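Local coordinates for Lmo2812 protein (Listeria monocytogenes EGD-e, PDB 5ZQA) that probably acts as a serine-type D-Ala-D-Ala carboxypeptidase, a penicillin-binding protein that trims peptide stems of the bacterial cell wall, at residues V90-P95 / A126-G131. Numbering follows the deposited sequence.
Sequences VRLDDP and AAETLG
V90 lies against the flank of helix 124-135 with its backbone N hydrogen-bonded to T129 and its isopropyl group set over T129 and E128. The contact joins the loop between strand 86-88 and helix 100-104 to the helical region of a penicillin-binding protein of the peptidase S11 family, in which the other part is built round an antiparallel five-stranded sheet. The N of V90 gives its hydrogen to OG1 of T129 at 3.0 Å, bent to 154°. In T129, a chi1 of -61° puts OG1 beside the residue's own backbone N, facing back along the helix, where it can bond to the carbonyl O of D125, one turn earlier, while also receiving the N-H of V90. Threonine suits this place because its hydroxyl can serve the helix's own carbonyl and still accept from the loop, while its methyl adds apolar bulk to a buried position beside L114 of helix 111-120.

The V90 and T129 side chains lie alongside each other and point opposite ways, and the two methyls of the valine meet neighbouring residues of the helix. CG1 reaches over T129, 3.8 Å from its CA; CG2 drops mainly against E128, 3.5 Å from CB. A branched, short residue suits the spot, since it touches two successive helix residues while its backbone stays close enough to bond. L92 adds a looser touch, its CD2 lying 4.3 Å from CG of E128.

E128 thus offers the loop its methylene groups, a fitting use of a long side chain whose charged end lies elsewhere. Its side chain is about 7 Å from that of K65, the predicted proton acceptor. A bend at chi2 (-63°) turns the carboxylate away from V90, and OE1 is hydrogen-bonded to OG of S162.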
ATOM      1  N   VAL A  90       8.027 -10.565 -14.227  1.00 15.64           N
ATOM      2  CA  VAL A  90       9.256 -11.160 -13.737  1.00 16.73           C
ATOM      3  C   VAL A  90       8.906 -12.457 -13.008  1.00 18.45           C
ATOM      4  O   VAL A  90       7.816 -12.605 -12.453  1.00 19.81           O
ATOM      5  CB  VAL A  90      10.036 -10.207 -12.792  1.00 19.02           C
ATOM      6  CG1 VAL A  90      10.188  -8.822 -13.405  1.00 20.38           C
ATOM      7  CG2 VAL A  90       9.354 -10.118 -11.454  1.00 21.67           C
ATOM      8  N   ARG A  91       9.825 -13.413 -13.032  1.00 16.10           N
ATOM      9  CA  ARG A  91       9.632 -14.651 -12.285  1.00 17.59           C
ATOM     10  C   ARG A  91      10.088 -14.448 -10.852  1.00 19.09           C
ATOM     11  O   ARG A  91      11.161 -13.895 -10.611  1.00 24.43           O
ATOM     12  CB  ARG A  91      10.401 -15.807 -12.928  1.00 20.43           C
ATOM     13  CG  ARG A  91       9.772 -16.312 -14.212  1.00 26.99           C
ATOM     14  CD  ARG A  91      10.626 -17.381 -14.871  1.00 33.91           C
ATOM     15  NE  ARG A  91       9.925 -17.996 -15.992  1.00 36.60           N
ATOM     16  CZ  ARG A  91       9.828 -17.451 -17.200  1.00 39.22           C
ATOM     17  NH1 ARG A  91      10.389 -16.274 -17.447  1.00 39.86           N
ATOM     18  NH2 ARG A  91       9.166 -18.084 -18.161  1.00 39.66           N
ATOM     19  N   LEU A  92       9.261 -14.874  -9.905  1.00 19.02           N
ATOM     20  CA  LEU A  92       9.605 -14.763  -8.495  1.00 21.74           C
ATOM     21  C   LEU A  92      10.277 -16.048  -8.031  1.00 25.98           C
ATOM     22  O   LEU A  92       9.868 -17.135  -8.428  1.00 28.07           O
ATOM     23  CB  LEU A  92       8.358 -14.490  -7.658  1.00 21.92           C
ATOM     24  CG  LEU A  92       7.517 -13.268  -8.031  1.00 16.42           C
ATOM     25  CD1 LEU A  92       6.186 -13.342  -7.302  1.00 17.30           C
ATOM     26  CD2 LEU A  92       8.246 -11.969  -7.696  1.00 19.05           C
ATOM     27  N   ASP A  93      11.301 -15.938  -7.193  1.00 28.84           N
ATOM     28  CA  ASP A  93      11.923 -17.149  -6.665  1.00 32.47           C
ATOM     29  C   ASP A  93      11.271 -17.580  -5.350  1.00 33.22           C
ATOM     30  O   ASP A  93      11.534 -18.669  -4.850  1.00 34.90           O
ATOM     31  CB  ASP A  93      13.431 -16.960  -6.490  1.00 34.88           C
ATOM     32  CG  ASP A  93      13.785 -15.694  -5.740  1.00 42.06           C
ATOM     33  OD1 ASP A  93      12.920 -15.160  -5.011  1.00 43.70           O
ATOM     34  OD2 ASP A  93      14.937 -15.230  -5.888  1.00 47.61           O
ATOM     35  N   ASP A  94      10.413 -16.726  -4.801  1.00 32.99           N
ATOM     36  CA  ASP A  94       9.661 -17.060  -3.594  1.00 31.40           C
ATOM     37  C   ASP A  94       8.340 -17.723  -3.969  1.00 34.33           C
ATOM     38  O   ASP A  94       7.450 -17.074  -4.513  1.00 31.60           O
ATOM     39  CB  ASP A  94       9.404 -15.809  -2.747  1.00 33.80           C
ATOM     40  CG  ASP A  94       8.769 -16.124  -1.391  1.00 37.08           C
ATOM     41  OD1 ASP A  94       8.261 -17.251  -1.184  1.00 36.15           O
ATOM     42  OD2 ASP A  94       8.770 -15.226  -0.522  1.00 32.88           O
ATOM     43  N   PRO A  95       8.211 -19.022  -3.656  1.00 36.80           N
ATOM     44  CA  PRO A  95       7.030 -19.848  -3.936  1.00 37.11           C
ATOM     45  C   PRO A  95       5.746 -19.363  -3.267  1.00 33.95           C
ATOM     46  O   PRO A  95       4.667 -19.502  -3.844  1.00 35.85           O
ATOM     47  CB  PRO A  95       7.424 -21.219  -3.374  1.00 37.56           C
ATOM     48  CG  PRO A  95       8.545 -20.961  -2.430  1.00 38.18           C
ATOM     49  CD  PRO A  95       9.279 -19.797  -3.000  1.00 36.98           C
ATOM     50  N   ALA A 126       3.852  -8.261 -10.455  1.00  8.71           N
ATOM     51  CA  ALA A 126       3.451  -7.033 -11.145  1.00  8.75           C
ATOM     52  C   ALA A 126       4.261  -5.835 -10.647  1.00  9.00           C
ATOM     53  O   ALA A 126       4.760  -5.022 -11.436  1.00  9.94           O
ATOM     54  CB  ALA A 126       1.968  -6.793 -10.969  1.00  9.16           C
ATOM     55  N   ALA A 127       4.412  -5.741  -9.331  1.00  7.76           N
ATOM     56  CA  ALA A 127       5.199  -4.659  -8.741  1.00  8.17           C
ATOM     57  C   ALA A 127       6.656  -4.686  -9.202  1.00  7.97           C
ATOM     58  O   ALA A 127       7.221  -3.654  -9.553  1.00 10.15           O
ATOM     59  CB  ALA A 127       5.124  -4.732  -7.218  1.00  8.90           C
ATOM     60  N   GLU A 128       7.267  -5.868  -9.190  1.00  8.96           N
ATOM     61  CA  GLU A 128       8.677  -5.985  -9.569  1.00  8.58           C
ATOM     62  C   GLU A 128       8.875  -5.614 -11.036  1.00  9.83           C
ATOM     63  O   GLU A 128       9.879  -4.994 -11.401  1.00 11.65           O
ATOM     64  CB  GLU A 128       9.198  -7.404  -9.321  1.00  9.36           C
ATOM     65  CG  GLU A 128       9.314  -7.772  -7.837  1.00 13.12           C
ATOM     66  CD  GLU A 128      10.318  -6.915  -7.098  1.00 15.42           C
ATOM     67  OE1 GLU A 128      10.084  -6.620  -5.898  1.00 14.26           O
ATOM     68  OE2 GLU A 128      11.346  -6.534  -7.702  1.00 16.80           O
ATOM     69  N   THR A 129       7.899  -5.980 -11.858  1.00  9.16           N
ATOM     70  CA  THR A 129       7.947  -5.717 -13.297  1.00 10.03           C
ATOM     71  C   THR A 129       7.887  -4.209 -13.559  1.00  9.71           C
ATOM     72  O   THR A 129       8.639  -3.667 -14.378  1.00  9.74           O
ATOM     73  CB  THR A 129       6.792  -6.423 -14.028  1.00 11.60           C
ATOM     74  OG1 THR A 129       6.895  -7.837 -13.834  1.00 12.45           O
ATOM     75  CG2 THR A 129       6.825  -6.124 -15.518  1.00 13.70           C
ATOM     76  N   LEU A 130       7.001  -3.527 -12.842  1.00  8.69           N
ATOM     77  CA  LEU A 130       6.912  -2.066 -12.946  1.00  8.72           C
ATOM     78  C   LEU A 130       8.193  -1.364 -12.486  1.00 10.17           C
ATOM     79  O   LEU A 130       8.674  -0.444 -13.150  1.00 10.07           O
ATOM     80  CB  LEU A 130       5.716  -1.559 -12.144  1.00  9.59           C
ATOM     81  CG  LEU A 130       4.341  -1.962 -12.682  1.00  8.53           C
ATOM     82  CD1 LEU A 130       3.248  -1.708 -11.652  1.00  9.75           C
ATOM     83  CD2 LEU A 130       4.033  -1.227 -13.981  1.00 10.91           C
ATOM     84  N   GLY A 131       8.745  -1.789 -11.353  1.00 10.35           N
ATOM     85  CA  GLY A 131       9.986  -1.213 -10.868  1.00  9.45           C
ATOM     86  C   GLY A 131      11.125  -1.397 -11.866  1.00 11.26           C
ATOM     87  O   GLY A 131      11.907  -0.474 -12.095  1.00 11.77           O
TER